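Local coordinates for protein tannase (PDB 6YQ4) that is a tannase active against gallotannins, probably an alpha/beta-hydrolase, and binds a magnesium ion, at residues E220-G225 with T301-I306; I262-K267 with S352-D357; G297-Y302 with L455-K460. All coordinates share one frame; numbering follows the deposited sequence.

Contact 1 (E220-G225 with T301-I306); sequences EWMYNG and TYLSII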
ATOM      1  N   GLU A 220      11.338  11.893  -9.928  1.00 22.42           N
ATOM      2  CA  GLU A 220      12.374  12.597 -10.660  1.00 23.59           C
ATOM      3  C   GLU A 220      13.156  13.560  -9.777  1.00 34.10           C
ATOM      4  O   GLU A 220      14.347  13.770 -10.002  1.00 36.55           O
ATOM      5  CB  GLU A 220      11.730  13.327 -11.840  1.00 26.28           C
ATOM      6  CG  GLU A 220      11.141  12.347 -12.860  1.00 24.77           C
ATOM      7  CD  GLU A 220      12.106  11.206 -13.170  1.00 30.31           C
ATOM      8  OE1 GLU A 220      11.655  10.049 -13.249  1.00 27.48           O
ATOM      9  OE2 GLU A 220      13.325  11.466 -13.338  1.00 39.23           O
ATOM     10  N   TRP A 221      12.507  14.169  -8.786  1.00 36.49           N
ATOM     11  CA  TRP A 221      13.251  14.882  -7.758  1.00 35.65           C
ATOM     12  C   TRP A 221      14.327  13.987  -7.142  1.00 31.76           C
ATOM     13  O   TRP A 221      15.508  14.346  -7.110  1.00 31.32           O
ATOM     14  CB  TRP A 221      12.288  15.403  -6.694  1.00 38.61           C
ATOM     15  CG  TRP A 221      13.008  16.029  -5.568  1.00 30.73           C
ATOM     16  CD1 TRP A 221      13.647  17.228  -5.571  1.00 31.27           C
ATOM     17  CD2 TRP A 221      13.198  15.469  -4.274  1.00 28.10           C
ATOM     18  NE1 TRP A 221      14.229  17.459  -4.345  1.00 25.38           N
ATOM     19  CE2 TRP A 221      13.972  16.387  -3.532  1.00 24.43           C
ATOM     20  CE3 TRP A 221      12.819  14.265  -3.676  1.00 22.53           C
ATOM     21  CZ2 TRP A 221      14.343  16.152  -2.215  1.00 24.44           C
ATOM     22  CZ3 TRP A 221      13.191  14.039  -2.364  1.00 32.73           C
ATOM     23  CH2 TRP A 221      13.941  14.978  -1.647  1.00 30.24           C
ATOM     24  N   MET A 222      13.942  12.793  -6.697  1.00 23.00           N
ATOM     25  CA  MET A 222      14.926  11.843  -6.184  1.00 25.98           C
ATOM     26  C   MET A 222      15.941  11.402  -7.251  1.00 32.27           C
ATOM     27  O   MET A 222      17.153  11.437  -7.016  1.00 39.75           O
ATOM     28  CB  MET A 222      14.209  10.636  -5.600  1.00 28.73           C
ATOM     29  CG  MET A 222      15.038   9.904  -4.569  1.00 39.84           C
ATOM     30  SD  MET A 222      14.082   9.237  -3.206  1.00 41.10           S
ATOM     31  CE  MET A 222      13.324  10.734  -2.666  1.00 49.62           C
ATOM     32  N   TYR A 223      15.482  10.977  -8.431  1.00 32.61           N
ATOM     33  CA  TYR A 223      16.340  10.191  -9.312  1.00 24.41           C
ATOM     34  C   TYR A 223      16.769  10.912 -10.593  1.00 32.62           C
ATOM     35  O   TYR A 223      17.290  10.269 -11.513  1.00 37.53           O
ATOM     36  CB  TYR A 223      15.649   8.864  -9.634  1.00 23.62           C
ATOM     37  CG  TYR A 223      15.570   7.976  -8.432  1.00 24.07           C
ATOM     38  CD1 TYR A 223      14.355   7.726  -7.812  1.00 21.76           C
ATOM     39  CD2 TYR A 223      16.723   7.425  -7.873  1.00 28.07           C
ATOM     40  CE1 TYR A 223      14.279   6.941  -6.675  1.00 22.18           C
ATOM     41  CE2 TYR A 223      16.650   6.640  -6.705  1.00 30.02           C
ATOM     42  CZ  TYR A 223      15.425   6.407  -6.126  1.00 21.72           C
ATOM     43  OH  TYR A 223      15.324   5.629  -5.001  1.00 30.95           O
ATOM     44  N   ASN A 224      16.575  12.223 -10.680  1.00 32.98           N
ATOM     45  CA  ASN A 224      17.116  12.976 -11.802  1.00 37.91           C
ATOM     46  C   ASN A 224      18.630  12.805 -11.875  1.00 41.02           C
ATOM     47  O   ASN A 224      19.333  12.869 -10.862  1.00 40.44           O
ATOM     48  CB  ASN A 224      16.766  14.456 -11.651  1.00 41.96           C
ATOM     49  CG  ASN A 224      17.167  15.271 -12.845  1.00 37.99           C
ATOM     50  OD1 ASN A 224      18.046  16.124 -12.757  1.00 44.05           O
ATOM     51  ND2 ASN A 224      16.515  15.028 -13.972  1.00 29.29           N
ATOM     52  N   GLY A 225      19.130  12.581 -13.084  1.00 42.42           N
ATOM     53  CA  GLY A 225      20.542  12.386 -13.314  1.00 37.45           C
ATOM     54  C   GLY A 225      20.981  10.940 -13.355  1.00 38.53           C
ATOM     55  O   GLY A 225      22.073  10.657 -13.853  1.00 42.54           O
ATOM     56  N   THR A 301      16.939  17.310   3.710  1.00 29.96           N
ATOM     57  CA  THR A 301      17.691  17.012   4.930  1.00 30.48           C
ATOM     58  C   THR A 301      16.914  16.057   5.832  1.00 31.58           C
ATOM     59  O   THR A 301      17.499  15.187   6.488  1.00 36.70           O
ATOM     60  CB  THR A 301      18.029  18.320   5.669  1.00 38.02           C
ATOM     61  OG1 THR A 301      18.955  19.083   4.890  1.00 43.97           O
ATOM     62  CG2 THR A 301      18.645  18.064   7.052  1.00 27.93           C
ATOM     63  N   TYR A 302      15.590  16.200   5.866  1.00 24.21           N
ATOM     64  CA  TYR A 302      14.755  15.241   6.579  1.00 23.54           C
ATOM     65  C   TYR A 302      14.903  13.834   5.996  1.00 37.41           C
ATOM     66  O   TYR A 302      15.073  12.857   6.738  1.00 34.39           O
ATOM     67  CB  TYR A 302      13.293  15.690   6.532  1.00 25.34           C
ATOM     68  CG  TYR A 302      12.333  14.695   7.124  1.00 33.59           C
ATOM     69  CD1 TYR A 302      12.129  14.635   8.494  1.00 39.75           C
ATOM     70  CD2 TYR A 302      11.645  13.808   6.325  1.00 42.73           C
ATOM     71  CE1 TYR A 302      11.272  13.720   9.038  1.00 38.37           C
ATOM     72  CE2 TYR A 302      10.783  12.883   6.868  1.00 48.09           C
ATOM     73  CZ  TYR A 302      10.601  12.853   8.220  1.00 47.07           C
ATOM     74  OH  TYR A 302       9.727  11.942   8.757  1.00 65.16           O
ATOM     75  N   LEU A 303      14.827  13.705   4.664  1.00 33.09           N
ATOM     76  CA  LEU A 303      14.951  12.384   4.062  1.00 28.15           C
ATOM     77  C   LEU A 303      16.299  11.760   4.367  1.00 33.82           C
ATOM     78  O   LEU A 303      16.389  10.560   4.664  1.00 35.71           O
ATOM     79  CB  LEU A 303      14.755  12.456   2.556  1.00 31.06           C
ATOM     80  CG  LEU A 303      13.374  12.677   1.999  1.00 30.42           C
ATOM     81  CD1 LEU A 303      13.332  11.971   0.663  1.00 34.06           C
ATOM     82  CD2 LEU A 303      12.355  12.098   2.946  1.00 35.99           C
ATOM     83  N   SER A 304      17.364  12.554   4.272  1.00 30.34           N
ATOM     84  CA  SER A 304      18.686  12.005   4.498  1.00 29.14           C
ATOM     85  C   SER A 304      18.809  11.458   5.913  1.00 33.61           C
ATOM     86  O   SER A 304      19.556  10.506   6.145  1.00 36.69           O
ATOM     87  CB  SER A 304      19.742  13.074   4.217  1.00 29.82           C
ATOM     88  OG  SER A 304      19.946  13.904   5.353  1.00 35.75           O
ATOM     89  N   ILE A 305      18.058  12.019   6.862  1.00 41.79           N
ATOM     90  CA  ILE A 305      18.134  11.532   8.238  1.00 35.29           C
ATOM     91  C   ILE A 305      17.464  10.171   8.365  1.00 32.35           C
ATOM     92  O   ILE A 305      17.942   9.299   9.100  1.00 37.59           O
ATOM     93  CB  ILE A 305      17.534  12.571   9.202  1.00 32.82           C
ATOM     94  CG1 ILE A 305      18.365  13.851   9.154  1.00 37.08           C
ATOM     95  CG2 ILE A 305      17.550  12.048  10.605  1.00 32.87           C
ATOM     96  CD1 ILE A 305      17.762  15.015   9.926  1.00 32.41           C
ATOM     97  N   ILE A 306      16.367   9.951   7.632  1.00 30.61           N
ATOM     98  CA  ILE A 306      15.780   8.612   7.547  1.00 27.53           C
ATOM     99  C   ILE A 306      16.835   7.599   7.117  1.00 29.33           C
ATOM    100  O   ILE A 306      16.929   6.498   7.671  1.00 34.88           O
ATOM    101  CB  ILE A 306      14.597   8.607   6.569  1.00 29.04           C
ATOM    102  CG1 ILE A 306      13.434   9.404   7.108  1.00 34.80           C
ATOM    103  CG2 ILE A 306      14.129   7.187   6.263  1.00 30.35           C
ATOM    104  CD1 ILE A 306      12.379   9.529   6.026  1.00 36.26           C
TER
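Leu303 reaches from helix 298-316 toward helix 212-223 and sets a single methyl, CD1, against both Trp221 and Met222. With CG anti to the carbonyl carbon (chi1 -73°), the leucine sends its branch off the helix toward the indole, which faces it from the other helix. CD1 does not lie over the indole: it sits in the ring plane, at the edge of the six-membered ring, with Trp221 CZ3 3.7 Å from Leu303 CD1 and Trp221 CH2 3.8 Å from the same methyl. The rest of the tryptophan is fixed elsewhere. Its NE1, on the five-membered ring, hydrogen-bonds to the carbonyl O of Gly295, and Phe272 of helix 259-279 meets the ring system with its plane turned by about 30°.

Met222 starts out alongside rather than toward Leu303. Its chain bends at chi2 and again at chi3 (-57°), and this second bend swings the terminal methyl round, so that Met222 CE ends 3.6 Å from Leu303 CD1. Further back, Met222 CG rests over one face of the Tyr223 ring, offset toward its rim. Ala450 of helix 450-461 touches both Trp221 and Met222, while Ala453 of that helix touches Leu303.

No hydrogen bond crosses between 220-225 and 301-306; buried apolar packing through one leucine methyl joins the two helices, and the indole N-H is satisfied away from that packing.

Contact 2 (I262-K267 with S352-D357); sequences INISNK and SPPAFD
Apolar packing accounts for the whole direct meeting of Ile264 and Ser265, on helix 259-279, with the consecutive prolines Pro353 and Pro354 in the loop after helix 340-344. Ile264 points toward the loop and uses its CG2 branch. That methyl is anti to the backbone N, and it rests over a face of the second proline ring, toward the CG-CD bond, with Ile264 CG2 4.0 Å from Pro354 CG and equally far from Pro354 CD. The first ring is a looser neighbour, Ile264 CG2 lying 4.3 Å from Pro353 CB. One residue on, the helix offers carbon again: Ser265 CB stands 3.9 Å from Pro353 CG, close to where the backbones come nearest, with Ser265 CA and Pro353 CA 5.8 Å apart.

The peptide bond between the two prolines is cis, a bend consistent with both rings facing the same helix. Phe382 of helix 381-394 touches Ile264 and Pro354, extending the apolar surface, and Glu220 of helix 212-223 packs on Pro353.

Polar interactions run to other parts of the fold. Ser265 OG, anti to its own backbone N (chi1 151°), hydrogen-bonds with Asn224 ND2 and Glu220 OE2, so the serine divides its work: carbon to the proline, oxygen to helix 212-223 and the loop following it. Further along the loop, the backbone N atoms of Phe356 and Asp357 are held by the carboxylate of Asp216.

Across 262-267 and 352-357, then, the attachment depends on shape, two rigid rings against a helix, while directional bonding anchors the serine and the loop from neighbouring elements.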
ATOM      1  N   ILE A 262      15.224  12.367 -20.654  1.00 26.60           N
ATOM      2  CA  ILE A 262      15.989  13.197 -19.731  1.00 36.65           C
ATOM      3  C   ILE A 262      15.356  14.578 -19.605  1.00 38.57           C
ATOM      4  O   ILE A 262      15.253  15.128 -18.496  1.00 38.56           O
ATOM      5  CB  ILE A 262      17.458  13.276 -20.178  1.00 38.17           C
ATOM      6  CG1 ILE A 262      18.170  11.960 -19.862  1.00 28.58           C
ATOM      7  CG2 ILE A 262      18.166  14.492 -19.543  1.00 29.80           C
ATOM      8  CD1 ILE A 262      19.534  11.877 -20.486  1.00 30.77           C
ATOM      9  N   ASN A 263      14.882  15.148 -20.724  1.00 29.26           N
ATOM     10  CA  ASN A 263      14.204  16.437 -20.607  1.00 39.97           C
ATOM     11  C   ASN A 263      12.921  16.322 -19.780  1.00 41.72           C
ATOM     12  O   ASN A 263      12.606  17.221 -18.988  1.00 40.05           O
ATOM     13  CB  ASN A 263      13.914  17.045 -21.985  1.00 53.75           C
ATOM     14  CG  ASN A 263      13.335  18.464 -21.878  1.00 77.14           C
ATOM     15  OD1 ASN A 263      13.918  19.340 -21.221  1.00 83.45           O
ATOM     16  ND2 ASN A 263      12.194  18.694 -22.526  1.00 75.00           N
ATOM     17  N   ILE A 264      12.182  15.217 -19.931  1.00 27.43           N
ATOM     18  CA  ILE A 264      10.972  15.022 -19.134  1.00 38.17           C
ATOM     19  C   ILE A 264      11.321  14.921 -17.651  1.00 34.97           C
ATOM     20  O   ILE A 264      10.647  15.505 -16.795  1.00 34.97           O
ATOM     21  CB  ILE A 264      10.208  13.777 -19.628  1.00 29.81           C
ATOM     22  CG1 ILE A 264       9.565  14.045 -20.988  1.00 37.47           C
ATOM     23  CG2 ILE A 264       9.163  13.342 -18.631  1.00 28.47           C
ATOM     24  CD1 ILE A 264       9.278  12.781 -21.756  1.00 42.93           C
ATOM     25  N   SER A 265      12.387  14.194 -17.330  1.00 28.30           N
ATOM     26  CA  SER A 265      12.799  14.082 -15.946  1.00 31.21           C
ATOM     27  C   SER A 265      13.282  15.433 -15.406  1.00 30.73           C
ATOM     28  O   SER A 265      12.965  15.794 -14.272  1.00 28.02           O
ATOM     29  CB  SER A 265      13.866  12.997 -15.820  1.00 30.01           C
ATOM     30  OG  SER A 265      14.755  13.257 -14.747  1.00 28.27           O
ATOM     31  N   ASN A 266      14.006  16.214 -16.210  1.00 35.64           N
ATOM     32  CA  ASN A 266      14.338  17.582 -15.807  1.00 35.99           C
ATOM     33  C   ASN A 266      13.078  18.368 -15.440  1.00 41.62           C
ATOM     34  O   ASN A 266      13.007  18.992 -14.373  1.00 41.55           O
ATOM     35  CB  ASN A 266      15.102  18.304 -16.922  1.00 30.45           C
ATOM     36  CG  ASN A 266      16.501  17.740 -17.140  1.00 30.76           C
ATOM     37  OD1 ASN A 266      16.978  16.915 -16.362  1.00 43.04           O
ATOM     38  ND2 ASN A 266      17.169  18.193 -18.187  1.00 32.67           N
ATOM     39  N   LYS A 267      12.065  18.333 -16.309  1.00 34.94           N
ATOM     40  CA  LYS A 267      10.865  19.128 -16.075  1.00 35.18           C
ATOM     41  C   LYS A 267      10.083  18.613 -14.876  1.00 37.10           C
ATOM     42  O   LYS A 267       9.597  19.410 -14.063  1.00 43.93           O
ATOM     43  CB  LYS A 267      10.002  19.139 -17.339  1.00 46.09           C
ATOM     44  CG  LYS A 267       8.889  20.198 -17.411  1.00 59.54           C
ATOM     45  CD  LYS A 267       9.354  21.629 -17.105  1.00 66.00           C
ATOM     46  CE  LYS A 267      10.038  22.301 -18.289  1.00 74.65           C
ATOM     47  NZ  LYS A 267      10.702  23.578 -17.864  1.00 81.30           N
ATOM     48  N   SER A 352      11.281   4.407 -15.581  1.00 25.78           N
ATOM     49  CA  SER A 352      11.615   5.481 -16.500  1.00 30.44           C
ATOM     50  C   SER A 352      10.556   6.580 -16.461  1.00 32.92           C
ATOM     51  O   SER A 352       9.372   6.297 -16.269  1.00 41.80           O
ATOM     52  CB  SER A 352      11.746   4.946 -17.929  1.00 25.69           C
ATOM     53  OG  SER A 352      12.580   3.808 -17.937  1.00 30.30           O
ATOM     54  N   PRO A 353      10.952   7.831 -16.686  1.00 28.74           N
ATOM     55  CA  PRO A 353      10.033   8.957 -16.487  1.00 32.10           C
ATOM     56  C   PRO A 353       9.098   9.138 -17.670  1.00 29.64           C
ATOM     57  O   PRO A 353       9.537   9.093 -18.826  1.00 27.64           O
ATOM     58  CB  PRO A 353      10.985  10.157 -16.352  1.00 31.16           C
ATOM     59  CG  PRO A 353      12.145   9.788 -17.232  1.00 35.39           C
ATOM     60  CD  PRO A 353      12.252   8.272 -17.233  1.00 31.33           C
ATOM     61  N   PRO A 354       7.808   9.432 -17.427  1.00 32.96           N
ATOM     62  CA  PRO A 354       7.177   9.542 -16.101  1.00 35.60           C
ATOM     63  C   PRO A 354       6.809   8.173 -15.519  1.00 36.50           C
ATOM     64  O   PRO A 354       6.094   7.407 -16.142  1.00 40.98           O
ATOM     65  CB  PRO A 354       5.911  10.387 -16.368  1.00 23.96           C
ATOM     66  CG  PRO A 354       6.112  10.980 -17.742  1.00 27.24           C
ATOM     67  CD  PRO A 354       6.957   9.999 -18.490  1.00 27.65           C
ATOM     68  N   ALA A 355       7.276   7.909 -14.303  1.00 25.42           N
ATOM     69  CA  ALA A 355       7.253   6.562 -13.741  1.00 29.89           C
ATOM     70  C   ALA A 355       5.838   6.008 -13.528  1.00 34.08           C
ATOM     71  O   ALA A 355       5.650   4.788 -13.562  1.00 34.63           O
ATOM     72  CB  ALA A 355       8.025   6.562 -12.415  1.00 22.31           C
ATOM     73  N   PHE A 356       4.846   6.862 -13.268  1.00 31.28           N
ATOM     74  CA  PHE A 356       3.482   6.420 -12.988  1.00 28.38           C
ATOM     75  C   PHE A 356       2.486   6.830 -14.067  1.00 34.64           C
ATOM     76  O   PHE A 356       1.748   5.973 -14.574  1.00 36.93           O
ATOM     77  CB  PHE A 356       3.033   6.932 -11.604  1.00 35.44           C
ATOM     78  CG  PHE A 356       3.871   6.394 -10.480  1.00 35.90           C
ATOM     79  CD1 PHE A 356       5.068   7.015 -10.135  1.00 27.83           C
ATOM     80  CD2 PHE A 356       3.507   5.238  -9.819  1.00 25.48           C
ATOM     81  CE1 PHE A 356       5.872   6.506  -9.156  1.00 19.12           C
ATOM     82  CE2 PHE A 356       4.311   4.726  -8.820  1.00 32.66           C
ATOM     83  CZ  PHE A 356       5.496   5.367  -8.482  1.00 30.34           C
ATOM     84  N   ASP A 357       2.441   8.110 -14.464  1.00 25.12           N
ATOM     85  CA  ASP A 357       1.571   8.524 -15.573  1.00 29.79           C
ATOM     86  C   ASP A 357       2.386   8.592 -16.871  1.00 37.49           C
ATOM     87  O   ASP A 357       2.848   9.669 -17.284  1.00 35.22           O
ATOM     88  CB  ASP A 357       0.880   9.851 -15.277  1.00 23.34           C
ATOM     89  CG  ASP A 357      -0.273  10.115 -16.237  1.00 34.75           C
ATOM     90  OD1 ASP A 357      -0.468   9.238 -17.116  1.00 36.87           O
ATOM     91  OD2 ASP A 357      -0.984  11.155 -16.120  1.00 25.06           O
TER

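Contact 3 (G297-Y302 with L455-K460); sequences GSFKTY and LALKLK
The rings of Phe299 and Tyr302, one helical turn apart on helix 298-316, receive the two methyls of Leu457 in different ways. At Phe299 the methyl comes to the edge, in the plane of the ring, with Leu457 CD1 3.9 Å from Phe299 CE1. At Tyr302 the approach is slanted: Leu457 CD2 lies 4.2 Å from the ring centroid and 30° off the ring normal, an off-centre CH-pi contact displaced toward the phenol end, where CD2 is 3.7 Å from Tyr302 CZ. Leu457 CD1 also stays 3.9 Å from Tyr302 CE2, so this one methyl touches both rings.

CG anti to the backbone N (chi1 174°) carries the Tyr302 ring toward helix 450-461; Phe299, with a similar torsion, leaves its helix at an angle, and only its far ring end reaches Leu457. The tyrosine and leucine run side by side, pointing opposite ways. Leu289, from a loop, touches Tyr302 and Leu457, while Phe272 and Leu276 of helix 259-279 pack on Phe299.

Behind Leu457, Ala456 packs on strand 465-469 at the rim of the main sheet. Between 297-302 and 455-460 no hydrogen bond forms; dispersion and a CH-pi interaction link a peripheral helix to a sheet-flanking one.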
ATOM      1  N   GLY A 297      16.794  21.890   0.467  1.00 38.33           N
ATOM      2  CA  GLY A 297      16.186  22.525   1.617  1.00 27.54           C
ATOM      3  C   GLY A 297      15.889  21.483   2.670  1.00 35.33           C
ATOM      4  O   GLY A 297      16.326  20.335   2.566  1.00 37.39           O
ATOM      5  N   SER A 298      15.105  21.866   3.679  1.00 31.74           N
ATOM      6  CA  SER A 298      14.990  21.020   4.862  1.00 28.55           C
ATOM      7  C   SER A 298      14.341  19.680   4.560  1.00 33.92           C
ATOM      8  O   SER A 298      14.618  18.697   5.263  1.00 36.91           O
ATOM      9  CB  SER A 298      14.208  21.742   5.951  1.00 28.42           C
ATOM     10  OG  SER A 298      13.000  22.254   5.419  1.00 40.81           O
ATOM     11  N   PHE A 299      13.467  19.608   3.541  1.00 26.74           N
ATOM     12  CA  PHE A 299      12.793  18.337   3.294  1.00 23.08           C
ATOM     13  C   PHE A 299      13.787  17.273   2.872  1.00 27.54           C
ATOM     14  O   PHE A 299      13.703  16.129   3.334  1.00 29.13           O
ATOM     15  CB  PHE A 299      11.695  18.456   2.237  1.00 25.20           C
ATOM     16  CG  PHE A 299      11.036  17.130   1.918  1.00 27.63           C
ATOM     17  CD1 PHE A 299      10.191  16.517   2.837  1.00 27.11           C
ATOM     18  CD2 PHE A 299      11.298  16.469   0.716  1.00 26.59           C
ATOM     19  CE1 PHE A 299       9.589  15.256   2.550  1.00 28.15           C
ATOM     20  CE2 PHE A 299      10.700  15.229   0.420  1.00 24.31           C
ATOM     21  CZ  PHE A 299       9.847  14.620   1.335  1.00 21.32           C
ATOM     22  N   LYS A 300      14.731  17.641   1.995  1.00 23.31           N
ATOM     23  CA  LYS A 300      15.814  16.741   1.600  1.00 26.20           C
ATOM     24  C   LYS A 300      16.692  16.358   2.790  1.00 33.11           C
ATOM     25  O   LYS A 300      17.153  15.212   2.884  1.00 34.83           O
ATOM     26  CB  LYS A 300      16.658  17.407   0.508  1.00 34.74           C
ATOM     27  CG  LYS A 300      17.998  16.711   0.221  1.00 40.97           C
ATOM     28  CD  LYS A 300      18.696  17.266  -1.021  1.00 32.76           C
ATOM     29  CE  LYS A 300      17.810  17.131  -2.257  1.00 38.30           C
ATOM     30  NZ  LYS A 300      18.455  17.699  -3.492  1.00 46.39           N
ATOM     31  N   THR A 301      16.939  17.310   3.710  1.00 29.96           N
ATOM     32  CA  THR A 301      17.691  17.012   4.930  1.00 30.48           C
ATOM     33  C   THR A 301      16.914  16.057   5.832  1.00 31.58           C
ATOM     34  O   THR A 301      17.499  15.187   6.488  1.00 36.70           O
ATOM     35  CB  THR A 301      18.029  18.320   5.669  1.00 38.02           C
ATOM     36  OG1 THR A 301      18.955  19.083   4.890  1.00 43.97           O
ATOM     37  CG2 THR A 301      18.645  18.064   7.052  1.00 27.93           C
ATOM     38  N   TYR A 302      15.590  16.200   5.866  1.00 24.21           N
ATOM     39  CA  TYR A 302      14.755  15.241   6.579  1.00 23.54           C
ATOM     40  C   TYR A 302      14.903  13.834   5.996  1.00 37.41           C
ATOM     41  O   TYR A 302      15.073  12.857   6.738  1.00 34.39           O
ATOM     42  CB  TYR A 302      13.293  15.690   6.532  1.00 25.34           C
ATOM     43  CG  TYR A 302      12.333  14.695   7.124  1.00 33.59           C
ATOM     44  CD1 TYR A 302      12.129  14.635   8.494  1.00 39.75           C
ATOM     45  CD2 TYR A 302      11.645  13.808   6.325  1.00 42.73           C
ATOM     46  CE1 TYR A 302      11.272  13.720   9.038  1.00 38.37           C
ATOM     47  CE2 TYR A 302      10.783  12.883   6.868  1.00 48.09           C
ATOM     48  CZ  TYR A 302      10.601  12.853   8.220  1.00 47.07           C
ATOM     49  OH  TYR A 302       9.727  11.942   8.757  1.00 65.16           O
ATOM     50  N   LEU A 455       3.470  10.736   3.411  1.00 28.20           N
ATOM     51  CA  LEU A 455       2.309  10.181   4.110  1.00 28.25           C
ATOM     52  C   LEU A 455       2.542  10.176   5.619  1.00 38.32           C
ATOM     53  O   LEU A 455       1.692  10.625   6.400  1.00 32.76           O
ATOM     54  CB  LEU A 455       2.029   8.771   3.619  1.00 20.88           C
ATOM     55  CG  LEU A 455       0.906   7.970   4.262  1.00 27.59           C
ATOM     56  CD1 LEU A 455      -0.425   8.504   3.812  1.00 27.75           C
ATOM     57  CD2 LEU A 455       1.050   6.516   3.849  1.00 27.10           C
ATOM     58  N   ALA A 456       3.707   9.671   6.036  1.00 33.81           N
ATOM     59  CA  ALA A 456       4.059   9.628   7.445  1.00 30.59           C
ATOM     60  C   ALA A 456       4.056  11.027   8.067  1.00 19.03           C
ATOM     61  O   ALA A 456       3.584  11.209   9.190  1.00 22.80           O
ATOM     62  CB  ALA A 456       5.418   8.932   7.598  1.00 24.49           C
ATOM     63  N   LEU A 457       4.526  12.041   7.342  1.00 25.20           N
ATOM     64  CA  LEU A 457       4.546  13.379   7.941  1.00 25.73           C
ATOM     65  C   LEU A 457       3.141  13.920   8.127  1.00 20.25           C
ATOM     66  O   LEU A 457       2.839  14.571   9.139  1.00 30.64           O
ATOM     67  CB  LEU A 457       5.354  14.348   7.086  1.00 32.69           C
ATOM     68  CG  LEU A 457       6.867  14.147   7.094  1.00 36.59           C
ATOM     69  CD1 LEU A 457       7.534  14.671   5.797  1.00 20.06           C
ATOM     70  CD2 LEU A 457       7.425  14.794   8.313  1.00 21.22           C
ATOM     71  N   LYS A 458       2.301  13.722   7.118  1.00 21.39           N
ATOM     72  CA  LYS A 458       0.931  14.204   7.158  1.00 20.07           C
ATOM     73  C   LYS A 458       0.178  13.588   8.320  1.00 20.38           C
ATOM     74  O   LYS A 458      -0.570  14.280   9.025  1.00 30.69           O
ATOM     75  CB  LYS A 458       0.255  13.896   5.821  1.00 26.22           C
ATOM     76  CG  LYS A 458      -1.158  14.364   5.715  1.00 27.01           C
ATOM     77  CD  LYS A 458      -1.224  15.868   5.740  1.00 25.23           C
ATOM     78  CE  LYS A 458      -2.676  16.315   5.756  1.00 33.19           C
ATOM     79  NZ  LYS A 458      -2.843  17.746   6.208  1.00 25.15           N
ATOM     80  N   LEU A 459       0.405  12.304   8.585  1.00 24.49           N
ATOM     81  CA  LEU A 459      -0.281  11.671   9.712  1.00 22.35           C
ATOM     82  C   LEU A 459       0.242  12.187  11.060  1.00 24.25           C
ATOM     83  O   LEU A 459      -0.535  12.418  11.994  1.00 30.19           O
ATOM     84  CB  LEU A 459      -0.134  10.158   9.625  1.00 19.69           C
ATOM     85  CG  LEU A 459      -0.770   9.450   8.446  1.00 27.48           C
ATOM     86  CD1 LEU A 459      -0.042   8.142   8.134  1.00 22.18           C
ATOM     87  CD2 LEU A 459      -2.228   9.185   8.754  1.00 25.70           C
ATOM     88  N   LYS A 460       1.557  12.345  11.192  1.00 30.65           N
ATOM     89  CA  LYS A 460       2.105  12.915  12.418  1.00 29.04           C
ATOM     90  C   LYS A 460       1.594  14.329  12.649  1.00 34.37           C
ATOM     91  O   LYS A 460       1.238  14.700  13.782  1.00 35.98           O
ATOM     92  CB  LYS A 460       3.633  12.910  12.354  1.00 28.40           C
ATOM     93  CG  LYS A 460       4.230  11.527  12.301  1.00 21.79           C
ATOM     94  CD  LYS A 460       5.730  11.604  12.254  1.00 29.30           C
ATOM     95  CE  LYS A 460       6.332  11.739  13.645  1.00 37.05           C
ATOM     96  NZ  LYS A 460       7.081  10.493  13.939  1.00 46.84           N
TER

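From the N terminus, helix 212-223 comes first; contact 1 joins it to helix 298-316, closing a loop of 75 residues that contains helix 259-279. From within that loop, contact 2 reaches out to the segment 352-357, so the two closures cross. Contact 3 starts on helix 298-316, where contact 1 ends, sharing Thr301 and Tyr302 with it, and spans 152 residues to helix 450-461; it too crosses contact 2. Contacts 1 and 2 touch through Asn224 and Ser265, contacts 1 and 3 through Trp221 and Phe299, whereas contacts 2 and 3 remain about 12 Å apart at their nearest atoms. Helix 298-316 is thus tied to helices 212-223 and 450-461, helix 259-279 to the loop 352-357.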